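Beta-N-acetylhexosaminidase (Arthrobacter aurescens, PDB 3RCN) probably catalyses the hydrolysis of terminal non-reducing N-acetyl-D-hexosamine residues in N-acetyl-beta-D-hexosaminides, as a family 20 glycosyl hydrolase. Local coordinates at residues 93-98 against 235-240; 78-83 against 102-107; 98-103 against 481-486; 159-164 against 230-235; 165-170 against 470-475. All blocks are in the same frame, centred on the assembly; numbering follows the deposited sequence.

Interaction 1 of 5, residues 93-98 against 235-240; sequences GGAAGA and DRHITV
His237 lays one face of its imidazole ring on the first turn of helix 95-109. Ala96 CA sits over the middle of the ring. It lies 3.5 Å from the ring centroid and 3° off the normal, which makes this a CH-pi contact. The backbone atom Ala96 N is over the ring as well, 3.3 Å from His237 CE1, but at an angle too poor for a hydrogen bond to NE2. The two methyl groups add to the fit. Ala96 CB is 3.5 Å from His237 ND1, and Ala95 CB comes obliquely to within 3.4 Å of His237 CE1. His237 has positive phi (65°) and is the C-prime residue of a Schellman motif that ends helix 223-235, with Ile238 N bonded to Ala233 O and His237 N to Ala234 O. A serine in its place would probably leave Ala95 and Ala96 without their ring partner and open a gap at this point between the two domains. The contact thus joins domain 2 to the catalytic domain. Ala95 also rests on Pro41 of helix 39-53, and the chain beyond His237 runs into strand 239-243.

Interaction 2 of 5, residues 78-83 against 102-107; sequences EAYRLE and AQTLLQ
Tyr80 and Thr104 meet through their hydroxyls where a helix packs on a sheet. Strand 80-84 belongs to the mixed sheet of the alpha/beta domain 2, and helix 95-109 lies over one face of it. The axes of the short segments 80-83 and 102-107 come within 9.6 Å at an angle of 35°. Tyr80 and Leu82 both point toward the helix, as alternate residues of a strand do. The firm part of the contact is at Thr104. Tyr80 OH is hydrogen-bonded to Thr104 OG1 at 2.6 Å, and either hydroxyl could be the donor. Tyr80 has CG between the backbone N and the carbonyl carbon (chi1 71°), which sends the ring across to the helix. Thr104 offers its other branch to Leu82, two residues on from Tyr80 in the strand: CG2 is 3.9 Å from Leu82 CD2, with the two side chains sliding past each other. Packing is looser at Leu105, whose CD1 stays 4.3 Å from Leu82 CD2. The side chains of Arg81 and Glu83, partly exposed, form the solvent side of the strand. Arg81 forms a salt bridge with Asp72 there. The polar end of the contact is shared more widely. Tyr80 OH has a weak hydrogen bond to Asp134 OD2, while Thr104 OG1 bonds Lys168 NZ of the catalytic domain and, weakly, the backbone atom Tyr100 O.

Interaction 3 of 5, residues 98-103 against 481-486; sequences AFYGAQ and VFWSNP
Tyr100 and Trp483 carry this contact by themselves. Their kind of meeting is aromatic, edge-to-face. The indole turns an edge of its six-membered ring toward the face of the tyrosine, with centroids 5.2 Å apart and planes at 73°. Trp483 CZ3 lies over that face, 3.8 Å from Tyr100 CD2. Trp483 CH2 also touches Tyr100 CD2, at 3.7 Å. The backbones are well separated, since the nearest CA atoms, those of Tyr100 and Trp483, are 10.9 Å apart, and the two long side chains span the distance. Trp483 has CG anti to its backbone N (chi1 -176°), which carries the indole out from the end of helix 474-483. The polar interactions lie beyond the pair. Trp483 NE1 is hydrogen-bonded to Asp134 OD1, which probably helps to fix the turn of the indole. Lys168 makes a cation-pi contact with the same indole. Van der Waals packing completes the setting: Tyr100 also rests on Lys168 and Asn170, and Trp483 on Pro136 and Arg141. The pair lies at the interface where helix 95-109 of the alpha/beta domain meets the alpha/beta-barrel catalytic domain, consistent with the two-domain plan of family 20.

Interaction 4 of 5, residues 159-164 against 230-235; sequences RFIEVM and VAFAAD
Helices 154-166 and 223-235 run side by side in nearly the same direction, with segment axes 10.0 Å apart at 16° and the CA atoms of Ile161 and Ala233 6.6 Å from each other. Ile161 and Phe232 fill most of the space between them. Ile161 CG2 comes in at the edge of the Phe232 ring, in its plane, and is 3.7 Å from Phe232 CD1. The same methyl lies 4.4 Å from Ala233 CB. The chain of Glu162 is bent at chi2 (81°), which brings its carboxylate round to the end of the Phe232 ring. There OE1 is 4.1 Å from Phe232 CZ, and the carboxylate plane is turned 61° from the ring. Arg236 serves both residues: its NE forms a salt bridge with Glu162 OE2, and its guanidinium makes a cation-pi contact with Phe232. With Phe232 replaced by an alanine, Ile161 CG2 is likely to lose the ring edge it meets, and Arg236 its cation-pi partner. Ala117 of the second subunit also packs on Phe232. Toward the barrel, Ile161 rests on Leu172 of strand 171-178, which lies between strands 140-146 and 239-243.

Interaction 5 of 5, residues 165-170 against 470-475; sequences AMHKLN and AAFPRL
His167 and Phe472 meet through their ring carbons, and the histidine can be followed outward. Its CB points toward segment 470-475. CG stands anti to the carbonyl carbon, beside the backbone N (chi1 -68°), and this lets ND1 turn back on its own helix to hydrogen-bond Val163 O. One face of the ring carries the selenium of selenomethionine Met166, 3.8 Å above the plane and offset toward the rim. CE1 is the atom that makes the closest touch, 3.7 Å from Phe472 CE1 and 4.2 Å from Phe472 CZ. At the tip NE2 is 4.0 Å from Phe472 CE1 and hydrogen-bonded to His502 NE2. Both ring nitrogens of this buried histidine therefore have a partner, which should fix its flip. The two rings are tilted by 35° and meet obliquely, centroids 5.5 Å apart. The backbone around His167 is a helix end of the alpha/beta barrel. Lys168, with positive phi, closes helix 154-166 in a Schellman motif, and the chain goes on into strand 171-178. On the other segment, Phe472 lies between helices 464-471 and 474-483, and the peptide bond before Pro473 is cis. Beside the ring pair a second, looser pair forms. The side chains of Leu169 and Leu475 cross at a slant, with Leu169 CD1 4.1 Å from Leu475 CD1. Leu169 and Leu475 both also touch Thr143 of strand 140-146. Within segment 470-475, Arg474 NH2 bonds Ala470 O at 3.0 Å, with an N-H...O angle of 153°.

How the interactions relate
Helix 95-109 is common to interactions 1, 2 and 3. Interaction 2 holds it on the sheet of domain 2, and interactions 1 and 3 press it against the catalytic domain. The centres of interactions 2 and 3 are about 8 Å apart, those of 1 and 3 about 11 Å. Interactions 4 and 5 lie among the helices around the barrel strands and share helix 154-166, with centres about 12 Å apart. Interaction 5 also shares helix 474-483 with interaction 3. Along the chain interaction 4 is nested within the loops closed by 1 and by 3. Interaction 5 is nested within 3 but crosses 1 and 4. Hydrogen bonds from 165-170 to 78-83 and 102-107 tie the two domains together.

Interaction 1 of 5, residues 93-98 against 235-240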
# COMPACT_ATOMS: atom_id res chain seq x y z
N GLY A 93 30.13 -7.89 9.53
CA GLY A 93 31.12 -6.82 9.68
C GLY A 93 30.48 -5.47 10.01
O GLY A 93 31.15 -4.52 10.44
N GLY A 94 29.17 -5.39 9.81
CA GLY A 94 28.43 -4.18 10.11
C GLY A 94 26.92 -4.38 10.13
O GLY A 94 26.42 -5.48 9.91
N ALA A 95 26.21 -3.29 10.39
CA ALA A 95 24.77 -3.28 10.42
C ALA A 95 24.16 -3.86 9.15
O ALA A 95 23.33 -4.78 9.21
CB ALA A 95 24.27 -1.88 10.65
N ALA A 96 24.56 -3.33 8.00
CA ALA A 96 24.04 -3.82 6.73
C ALA A 96 24.24 -5.33 6.58
O ALA A 96 23.37 -6.03 6.08
CB ALA A 96 24.66 -3.09 5.57
N GLY A 97 25.39 -5.83 7.02
CA GLY A 97 25.67 -7.25 6.93
C GLY A 97 24.69 -8.05 7.77
O GLY A 97 24.11 -9.04 7.31
N ALA A 98 24.50 -7.61 9.01
CA ALA A 98 23.57 -8.25 9.93
C ALA A 98 22.16 -8.21 9.36
O ALA A 98 21.39 -9.15 9.51
CB ALA A 98 23.62 -7.56 11.29
N ASP A 235 16.66 2.41 7.41
CA ASP A 235 16.48 1.29 8.33
C ASP A 235 16.75 -0.03 7.62
O ASP A 235 17.17 -1.00 8.23
CB ASP A 235 15.06 1.29 8.91
CG ASP A 235 14.90 2.24 10.10
OD1 ASP A 235 15.93 2.79 10.59
OD2 ASP A 235 13.73 2.41 10.54
N ARG A 236 16.45 -0.07 6.33
CA ARG A 236 16.72 -1.23 5.47
C ARG A 236 18.03 -1.17 4.66
O ARG A 236 18.22 -1.94 3.71
CB ARG A 236 15.50 -1.55 4.60
CG ARG A 236 14.30 -2.06 5.42
CD ARG A 236 13.00 -1.50 4.89
NE ARG A 236 11.86 -1.82 5.74
CZ ARG A 236 11.50 -1.13 6.82
NH1 ARG A 236 12.18 -0.07 7.21
NH2 ARG A 236 10.44 -1.52 7.51
N HIS A 237 18.87 -0.17 4.93
CA HIS A 237 20.20 -0.08 4.31
C HIS A 237 20.11 0.13 2.81
O HIS A 237 20.89 -0.40 2.03
CB HIS A 237 21.07 -1.29 4.68
CG HIS A 237 21.43 -1.32 6.12
ND1 HIS A 237 22.47 -0.58 6.65
CD2 HIS A 237 20.85 -1.94 7.18
CE1 HIS A 237 22.53 -0.77 7.95
NE2 HIS A 237 21.56 -1.60 8.30
N ILE A 238 19.13 0.93 2.43
CA ILE A 238 18.99 1.35 1.06
C ILE A 238 19.30 2.84 1.00
O ILE A 238 18.79 3.63 1.81
CB ILE A 238 17.59 1.02 0.56
CG1 ILE A 238 17.38 -0.50 0.57
CG2 ILE A 238 17.36 1.59 -0.82
CD1 ILE A 238 15.93 -0.93 0.46
N THR A 239 20.16 3.21 0.06
CA THR A 239 20.50 4.61 -0.17
C THR A 239 19.49 5.14 -1.18
O THR A 239 19.21 4.48 -2.18
CB THR A 239 21.95 4.73 -0.69
OG1 THR A 239 22.86 4.36 0.35
CG2 THR A 239 22.26 6.16 -1.14
N VAL A 240 18.91 6.30 -0.90
CA VAL A 240 17.97 6.91 -1.84
C VAL A 240 18.63 8.06 -2.60
O VAL A 240 18.91 9.12 -2.04
CB VAL A 240 16.72 7.45 -1.13
CG1 VAL A 240 15.81 8.14 -2.13
CG2 VAL A 240 15.95 6.33 -0.42

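Interaction 2 of 5, residues 78-83 against 102-107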
# COMPACT_ATOMS: atom_id res chain seq x y z
N GLU A 78 29.06 -5.39 4.40
CA GLU A 78 27.81 -5.92 3.85
C GLU A 78 27.79 -7.44 3.87
O GLU A 78 26.87 -8.07 3.36
CB GLU A 78 27.56 -5.44 2.42
CG GLU A 78 27.03 -4.01 2.30
CD GLU A 78 26.41 -3.73 0.93
OE1 GLU A 78 27.04 -4.07 -0.10
OE2 GLU A 78 25.28 -3.17 0.88
N ALA A 79 28.82 -8.04 4.45
CA ALA A 79 28.99 -9.48 4.46
C ALA A 79 28.55 -10.09 5.80
O ALA A 79 28.64 -9.45 6.84
CB ALA A 79 30.45 -9.86 4.14
N TYR A 80 28.03 -11.31 5.76
CA TYR A 80 27.64 -11.98 6.99
C TYR A 80 27.90 -13.48 6.93
O TYR A 80 28.08 -14.06 5.86
CB TYR A 80 26.15 -11.75 7.27
CG TYR A 80 25.29 -12.49 6.30
CD1 TYR A 80 24.90 -11.90 5.11
CD2 TYR A 80 24.91 -13.80 6.55
CE1 TYR A 80 24.14 -12.58 4.19
CE2 TYR A 80 24.15 -14.49 5.63
CZ TYR A 80 23.76 -13.87 4.46
OH TYR A 80 23.00 -14.54 3.53
N ARG A 81 27.90 -14.09 8.10
CA ARG A 81 27.95 -15.53 8.23
C ARG A 81 26.72 -15.93 9.05
O ARG A 81 26.37 -15.26 10.02
CB ARG A 81 29.24 -15.93 8.94
CG ARG A 81 29.62 -17.38 8.78
CD ARG A 81 31.05 -17.62 9.25
NE ARG A 81 31.25 -17.16 10.62
CZ ARG A 81 32.02 -16.14 10.97
NH1 ARG A 81 32.69 -15.46 10.04
NH2 ARG A 81 32.14 -15.79 12.25
N LEU A 82 26.05 -17.01 8.65
CA LEU A 82 24.85 -17.46 9.39
C LEU A 82 24.94 -18.91 9.83
O LEU A 82 25.13 -19.83 9.02
CB LEU A 82 23.57 -17.19 8.58
CG LEU A 82 22.28 -17.92 8.95
CD1 LEU A 82 22.04 -17.90 10.44
CD2 LEU A 82 21.11 -17.30 8.23
N GLU A 83 24.80 -19.12 11.12
CA GLU A 83 25.05 -20.42 11.72
C GLU A 83 23.86 -20.91 12.54
O GLU A 83 23.37 -20.20 13.42
CB GLU A 83 26.30 -20.34 12.60
CG GLU A 83 26.72 -21.66 13.18
CD GLU A 83 27.05 -22.68 12.12
OE1 GLU A 83 27.62 -22.28 11.07
OE2 GLU A 83 26.73 -23.87 12.32
N ALA A 102 19.72 -11.41 8.50
CA ALA A 102 18.32 -11.43 8.90
C ALA A 102 17.39 -11.82 7.77
O ALA A 102 16.48 -12.63 7.96
CB ALA A 102 17.91 -10.07 9.48
N GLN A 103 17.60 -11.23 6.59
CA GLN A 103 16.76 -11.57 5.44
C GLN A 103 16.93 -13.03 5.08
O GLN A 103 15.96 -13.74 4.85
CB GLN A 103 17.08 -10.69 4.23
CG GLN A 103 16.87 -9.22 4.50
CD GLN A 103 15.42 -8.79 4.41
OE1 GLN A 103 14.54 -9.56 4.03
NE2 GLN A 103 15.17 -7.53 4.75
N THR A 104 18.17 -13.50 5.04
CA THR A 104 18.41 -14.90 4.75
C THR A 104 17.72 -15.82 5.77
O THR A 104 17.26 -16.91 5.44
CB THR A 104 19.89 -15.19 4.69
OG1 THR A 104 20.44 -14.49 3.57
CG2 THR A 104 20.11 -16.67 4.48
N LEU A 105 17.65 -15.35 7.01
CA LEU A 105 16.97 -16.09 8.06
C LEU A 105 15.48 -16.21 7.72
O LEU A 105 14.93 -17.30 7.70
CB LEU A 105 17.12 -15.37 9.40
CG LEU A 105 16.64 -16.18 10.58
CD1 LEU A 105 17.61 -17.33 10.77
CD2 LEU A 105 16.54 -15.33 11.84
N LEU A 106 14.84 -15.08 7.44
CA LEU A 106 13.42 -15.10 7.11
C LEU A 106 13.12 -16.08 5.99
O LEU A 106 12.15 -16.84 6.08
CB LEU A 106 12.92 -13.72 6.75
CG LEU A 106 12.93 -12.73 7.91
CD1 LEU A 106 12.11 -11.52 7.53
CD2 LEU A 106 12.38 -13.37 9.18
N GLN A 107 13.94 -16.07 4.94
CA GLN A 107 13.78 -17.05 3.87
C GLN A 107 13.89 -18.48 4.39
O GLN A 107 13.14 -19.36 3.95
CB GLN A 107 14.77 -16.81 2.73
CG GLN A 107 14.59 -15.48 2.03
CD GLN A 107 15.15 -15.48 0.63
OE1 GLN A 107 15.86 -16.40 0.22
NE2 GLN A 107 14.82 -14.44 -0.13

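Interaction 3 of 5, residues 98-103 against 481-486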
# COMPACT_ATOMS: atom_id res chain seq x y z
N ALA A 98 24.50 -7.61 9.01
CA ALA A 98 23.57 -8.25 9.93
C ALA A 98 22.16 -8.21 9.36
O ALA A 98 21.39 -9.15 9.51
CB ALA A 98 23.62 -7.56 11.29
N PHE A 99 21.83 -7.11 8.69
CA PHE A 99 20.53 -6.96 8.09
C PHE A 99 20.32 -8.04 7.05
O PHE A 99 19.30 -8.72 7.04
CB PHE A 99 20.38 -5.56 7.47
CG PHE A 99 19.06 -5.33 6.80
CD1 PHE A 99 17.93 -5.03 7.55
CD2 PHE A 99 18.94 -5.43 5.42
CE1 PHE A 99 16.70 -4.83 6.94
CE2 PHE A 99 17.71 -5.23 4.80
CZ PHE A 99 16.59 -4.92 5.55
N TYR A 100 21.31 -8.21 6.16
CA TYR A 100 21.18 -9.19 5.09
C TYR A 100 21.12 -10.61 5.65
O TYR A 100 20.42 -11.47 5.11
CB TYR A 100 22.29 -9.01 4.05
CG TYR A 100 22.19 -7.67 3.35
CD1 TYR A 100 20.94 -7.16 2.98
CD2 TYR A 100 23.31 -6.90 3.09
CE1 TYR A 100 20.82 -5.92 2.34
CE2 TYR A 100 23.20 -5.64 2.46
CZ TYR A 100 21.95 -5.17 2.10
OH TYR A 100 21.82 -3.95 1.48
N GLY A 101 21.82 -10.85 6.75
CA GLY A 101 21.75 -12.14 7.41
C GLY A 101 20.32 -12.41 7.86
O GLY A 101 19.80 -13.49 7.63
N ALA A 102 19.72 -11.41 8.50
CA ALA A 102 18.32 -11.43 8.90
C ALA A 102 17.39 -11.82 7.77
O ALA A 102 16.48 -12.63 7.96
CB ALA A 102 17.91 -10.07 9.48
N GLN A 103 17.60 -11.23 6.59
CA GLN A 103 16.76 -11.57 5.44
C GLN A 103 16.93 -13.03 5.08
O GLN A 103 15.96 -13.74 4.85
CB GLN A 103 17.08 -10.69 4.23
CG GLN A 103 16.87 -9.22 4.50
CD GLN A 103 15.42 -8.79 4.41
OE1 GLN A 103 14.54 -9.56 4.03
NE2 GLN A 103 15.17 -7.53 4.75
N VAL A 481 21.89 -11.62 -9.96
CA VAL A 481 22.98 -11.17 -10.79
C VAL A 481 23.83 -10.14 -10.04
O VAL A 481 25.05 -10.19 -10.11
CB VAL A 481 22.47 -10.59 -12.13
CG1 VAL A 481 23.60 -9.94 -12.92
CG2 VAL A 481 21.77 -11.68 -12.96
N PHE A 482 23.19 -9.24 -9.30
CA PHE A 482 23.92 -8.20 -8.55
C PHE A 482 24.59 -8.70 -7.28
O PHE A 482 25.65 -8.21 -6.90
CB PHE A 482 23.00 -7.04 -8.16
CG PHE A 482 22.43 -6.30 -9.34
CD1 PHE A 482 22.73 -6.68 -10.63
CD2 PHE A 482 21.60 -5.20 -9.13
CE1 PHE A 482 22.20 -5.99 -11.71
CE2 PHE A 482 21.06 -4.51 -10.20
CZ PHE A 482 21.37 -4.90 -11.50
N TRP A 483 23.90 -9.56 -6.53
CA TRP A 483 24.44 -10.13 -5.30
C TRP A 483 25.37 -11.34 -5.40
O TRP A 483 26.48 -11.34 -4.85
CB TRP A 483 23.29 -10.45 -4.32
CG TRP A 483 23.80 -10.95 -3.02
CD1 TRP A 483 24.18 -12.22 -2.73
CD2 TRP A 483 24.04 -10.17 -1.85
NE1 TRP A 483 24.62 -12.29 -1.43
CE2 TRP A 483 24.55 -11.04 -0.87
CE3 TRP A 483 23.88 -8.82 -1.54
CZ2 TRP A 483 24.90 -10.61 0.40
CZ3 TRP A 483 24.23 -8.39 -0.27
CH2 TRP A 483 24.73 -9.28 0.68
N SER A 484 24.95 -12.36 -6.14
CA SER A 484 25.55 -13.68 -6.00
C SER A 484 26.85 -13.85 -6.76
O SER A 484 27.34 -12.93 -7.39
CB SER A 484 24.58 -14.79 -6.44
OG SER A 484 23.32 -14.66 -5.82
N ASN A 485 27.38 -15.07 -6.69
CA ASN A 485 28.58 -15.49 -7.40
C ASN A 485 28.25 -15.90 -8.84
O ASN A 485 27.44 -16.81 -9.08
CB ASN A 485 29.23 -16.64 -6.61
CG ASN A 485 30.49 -17.18 -7.27
OD1 ASN A 485 31.00 -16.63 -8.24
ND2 ASN A 485 31.02 -18.26 -6.71
N PRO A 486 28.89 -15.24 -9.82
CA PRO A 486 28.64 -15.48 -11.25
C PRO A 486 29.05 -16.88 -11.72
O PRO A 486 28.59 -17.31 -12.78
CB PRO A 486 29.50 -14.42 -11.94
CG PRO A 486 30.55 -14.08 -10.95
CD PRO A 486 29.91 -14.20 -9.61

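Interaction 4 of 5, residues 159-164 against 230-235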
# COMPACT_ATOMS: atom_id res chain seq x y z
N ARG A 159 6.27 -0.06 0.55
CA ARG A 159 6.13 -1.50 0.31
C ARG A 159 7.08 -1.99 -0.77
O ARG A 159 7.68 -3.06 -0.65
CB ARG A 159 4.68 -1.85 -0.06
CG ARG A 159 3.82 -2.14 1.15
CD ARG A 159 3.83 -3.62 1.45
NE ARG A 159 4.68 -3.95 2.57
CZ ARG A 159 5.04 -5.19 2.88
NH1 ARG A 159 4.62 -6.19 2.14
NH2 ARG A 159 5.84 -5.42 3.92
N PHE A 160 7.21 -1.20 -1.83
CA PHE A 160 8.21 -1.47 -2.85
C PHE A 160 9.62 -1.51 -2.24
O PHE A 160 10.44 -2.36 -2.60
CB PHE A 160 8.13 -0.40 -3.94
CG PHE A 160 9.11 -0.59 -5.06
CD1 PHE A 160 8.82 -1.44 -6.13
CD2 PHE A 160 10.33 0.09 -5.06
CE1 PHE A 160 9.73 -1.61 -7.15
CE2 PHE A 160 11.24 -0.08 -6.09
CZ PHE A 160 10.93 -0.94 -7.14
N ILE A 161 9.90 -0.59 -1.32
CA ILE A 161 11.21 -0.54 -0.66
C ILE A 161 11.45 -1.78 0.20
O ILE A 161 12.56 -2.32 0.24
CB ILE A 161 11.36 0.73 0.21
CG1 ILE A 161 11.60 1.95 -0.68
CG2 ILE A 161 12.51 0.56 1.20
CD1 ILE A 161 11.43 3.28 0.03
N GLU A 162 10.40 -2.24 0.87
CA GLU A 162 10.49 -3.43 1.71
C GLU A 162 10.81 -4.67 0.88
O GLU A 162 11.63 -5.52 1.28
CB GLU A 162 9.17 -3.62 2.46
CG GLU A 162 9.18 -4.75 3.47
CD GLU A 162 9.83 -4.36 4.80
OE1 GLU A 162 9.07 -3.94 5.70
OE2 GLU A 162 11.08 -4.50 4.95
N VAL A 163 10.17 -4.78 -0.28
CA VAL A 163 10.45 -5.87 -1.20
C VAL A 163 11.88 -5.79 -1.76
O VAL A 163 12.52 -6.81 -1.99
CB VAL A 163 9.43 -5.92 -2.35
CG1 VAL A 163 9.80 -6.99 -3.35
CG2 VAL A 163 8.02 -6.17 -1.81
N MSE A 164 12.37 -4.57 -1.97
CA MSE A 164 13.76 -4.37 -2.41
C MSE A 164 14.77 -4.91 -1.40
O MSE A 164 15.73 -5.59 -1.76
CB MSE A 164 14.08 -2.90 -2.65
CG MSE A 164 13.52 -2.28 -3.91
SE MSE A 164 14.06 -0.40 -4.00
CE MSE A 164 15.99 -0.51 -4.07
N VAL A 230 13.10 8.22 3.17
CA VAL A 230 14.54 8.16 3.38
C VAL A 230 14.91 7.40 4.65
O VAL A 230 15.81 6.56 4.65
CB VAL A 230 15.20 9.58 3.40
CG1 VAL A 230 16.64 9.49 3.88
CG2 VAL A 230 15.15 10.24 2.03
N ALA A 231 14.21 7.69 5.75
CA ALA A 231 14.41 6.96 7.00
C ALA A 231 14.00 5.49 6.88
O ALA A 231 14.70 4.60 7.37
CB ALA A 231 13.65 7.63 8.13
N PHE A 232 12.88 5.24 6.21
CA PHE A 232 12.41 3.88 5.97
C PHE A 232 13.47 3.10 5.20
O PHE A 232 13.86 1.99 5.59
CB PHE A 232 11.06 3.90 5.22
CG PHE A 232 10.34 2.57 5.17
CD1 PHE A 232 10.54 1.69 4.12
CD2 PHE A 232 9.41 2.23 6.14
CE1 PHE A 232 9.86 0.48 4.05
CE2 PHE A 232 8.73 1.01 6.08
CZ PHE A 232 8.96 0.14 5.03
N ALA A 233 13.98 3.69 4.12
CA ALA A 233 15.04 3.06 3.34
C ALA A 233 16.34 2.86 4.16
O ALA A 233 17.04 1.86 4.01
CB ALA A 233 15.33 3.85 2.10
N ALA A 234 16.65 3.81 5.04
CA ALA A 234 17.89 3.75 5.79
C ALA A 234 17.84 2.63 6.84
O ALA A 234 18.86 1.97 7.12
CB ALA A 234 18.18 5.09 6.43
N ASP A 235 16.66 2.41 7.41
CA ASP A 235 16.48 1.29 8.33
C ASP A 235 16.75 -0.03 7.62
O ASP A 235 17.17 -1.00 8.23
CB ASP A 235 15.06 1.29 8.91
CG ASP A 235 14.90 2.24 10.10
OD1 ASP A 235 15.93 2.79 10.59
OD2 ASP A 235 13.73 2.41 10.54

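Interaction 5 of 5, residues 165-170 against 470-475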
# COMPACT_ATOMS: atom_id res chain seq x y z
N ALA A 165 14.58 -4.56 -0.13
CA ALA A 165 15.53 -4.94 0.90
C ALA A 165 15.55 -6.47 1.04
O ALA A 165 16.57 -7.06 1.42
CB ALA A 165 15.17 -4.27 2.22
N MSE A 166 14.43 -7.10 0.74
CA MSE A 166 14.31 -8.55 0.85
C MSE A 166 15.16 -9.23 -0.22
O MSE A 166 15.59 -10.37 -0.06
CB MSE A 166 12.85 -8.98 0.74
CG MSE A 166 12.63 -10.48 0.92
SE MSE A 166 12.62 -11.47 -0.77
CE MSE A 166 10.66 -11.43 -1.12
N HIS A 167 15.40 -8.52 -1.31
CA HIS A 167 16.29 -9.00 -2.37
C HIS A 167 17.74 -8.51 -2.21
O HIS A 167 18.59 -8.78 -3.07
CB HIS A 167 15.73 -8.64 -3.74
CG HIS A 167 14.47 -9.38 -4.07
ND1 HIS A 167 13.22 -8.91 -3.72
CD2 HIS A 167 14.27 -10.55 -4.71
CE1 HIS A 167 12.30 -9.77 -4.15
NE2 HIS A 167 12.92 -10.77 -4.75
N LYS A 168 18.00 -7.81 -1.11
CA LYS A 168 19.33 -7.29 -0.78
C LYS A 168 19.80 -6.21 -1.74
O LYS A 168 20.99 -5.99 -1.87
CB LYS A 168 20.35 -8.44 -0.76
CG LYS A 168 20.15 -9.48 0.37
CD LYS A 168 21.25 -10.56 0.32
CE LYS A 168 21.28 -11.46 1.56
NZ LYS A 168 20.15 -12.42 1.64
N LEU A 169 18.86 -5.53 -2.39
CA LEU A 169 19.15 -4.35 -3.20
C LEU A 169 19.41 -3.19 -2.25
O LEU A 169 18.63 -2.99 -1.31
CB LEU A 169 17.98 -4.03 -4.13
CG LEU A 169 17.74 -5.13 -5.17
CD1 LEU A 169 16.40 -4.99 -5.85
CD2 LEU A 169 18.86 -5.18 -6.19
N ASN A 170 20.55 -2.52 -2.42
CA ASN A 170 20.91 -1.35 -1.61
C ASN A 170 20.72 0.07 -2.18
O ASN A 170 20.98 1.04 -1.47
CB ASN A 170 22.31 -1.52 -1.03
CG ASN A 170 23.38 -1.55 -2.08
OD1 ASN A 170 23.11 -1.35 -3.27
ND2 ASN A 170 24.61 -1.81 -1.66
N ALA A 470 5.55 -5.23 -13.91
CA ALA A 470 6.74 -4.88 -14.69
C ALA A 470 8.00 -5.34 -13.98
O ALA A 470 8.87 -5.93 -14.58
CB ALA A 470 6.79 -3.37 -14.95
N ALA A 471 8.07 -5.07 -12.68
CA ALA A 471 9.31 -5.32 -11.95
C ALA A 471 9.57 -6.79 -11.68
O ALA A 471 10.72 -7.22 -11.61
CB ALA A 471 9.33 -4.52 -10.65
N PHE A 472 8.51 -7.56 -11.51
CA PHE A 472 8.70 -8.96 -11.11
C PHE A 472 8.08 -9.93 -12.08
O PHE A 472 7.06 -9.61 -12.70
CB PHE A 472 8.16 -9.19 -9.70
CG PHE A 472 8.93 -8.46 -8.65
CD1 PHE A 472 10.11 -9.00 -8.16
CD2 PHE A 472 8.50 -7.23 -8.18
CE1 PHE A 472 10.85 -8.34 -7.20
CE2 PHE A 472 9.23 -6.56 -7.22
CZ PHE A 472 10.41 -7.11 -6.72
N PRO A 473 8.65 -11.14 -12.18
CA PRO A 473 9.79 -11.78 -11.51
C PRO A 473 11.21 -11.28 -11.88
O PRO A 473 12.17 -11.64 -11.21
CB PRO A 473 9.62 -13.25 -11.87
CG PRO A 473 9.05 -13.19 -13.26
CD PRO A 473 8.16 -11.98 -13.30
N ARG A 474 11.35 -10.54 -12.98
CA ARG A 474 12.68 -10.14 -13.48
C ARG A 474 13.61 -9.55 -12.43
O ARG A 474 14.77 -9.92 -12.36
CB ARG A 474 12.55 -9.17 -14.66
CG ARG A 474 12.08 -9.85 -15.91
CD ARG A 474 11.99 -8.88 -17.05
NE ARG A 474 10.93 -7.90 -16.85
CZ ARG A 474 10.63 -6.96 -17.73
NH1 ARG A 474 11.31 -6.84 -18.86
NH2 ARG A 474 9.64 -6.12 -17.47
N LEU A 475 13.11 -8.65 -11.60
CA LEU A 475 13.91 -8.03 -10.56
C LEU A 475 14.46 -9.05 -9.54
O LEU A 475 15.46 -8.79 -8.86
CB LEU A 475 13.08 -6.96 -9.85
CG LEU A 475 13.86 -5.99 -8.97
CD1 LEU A 475 15.09 -5.48 -9.71
CD2 LEU A 475 12.97 -4.82 -8.53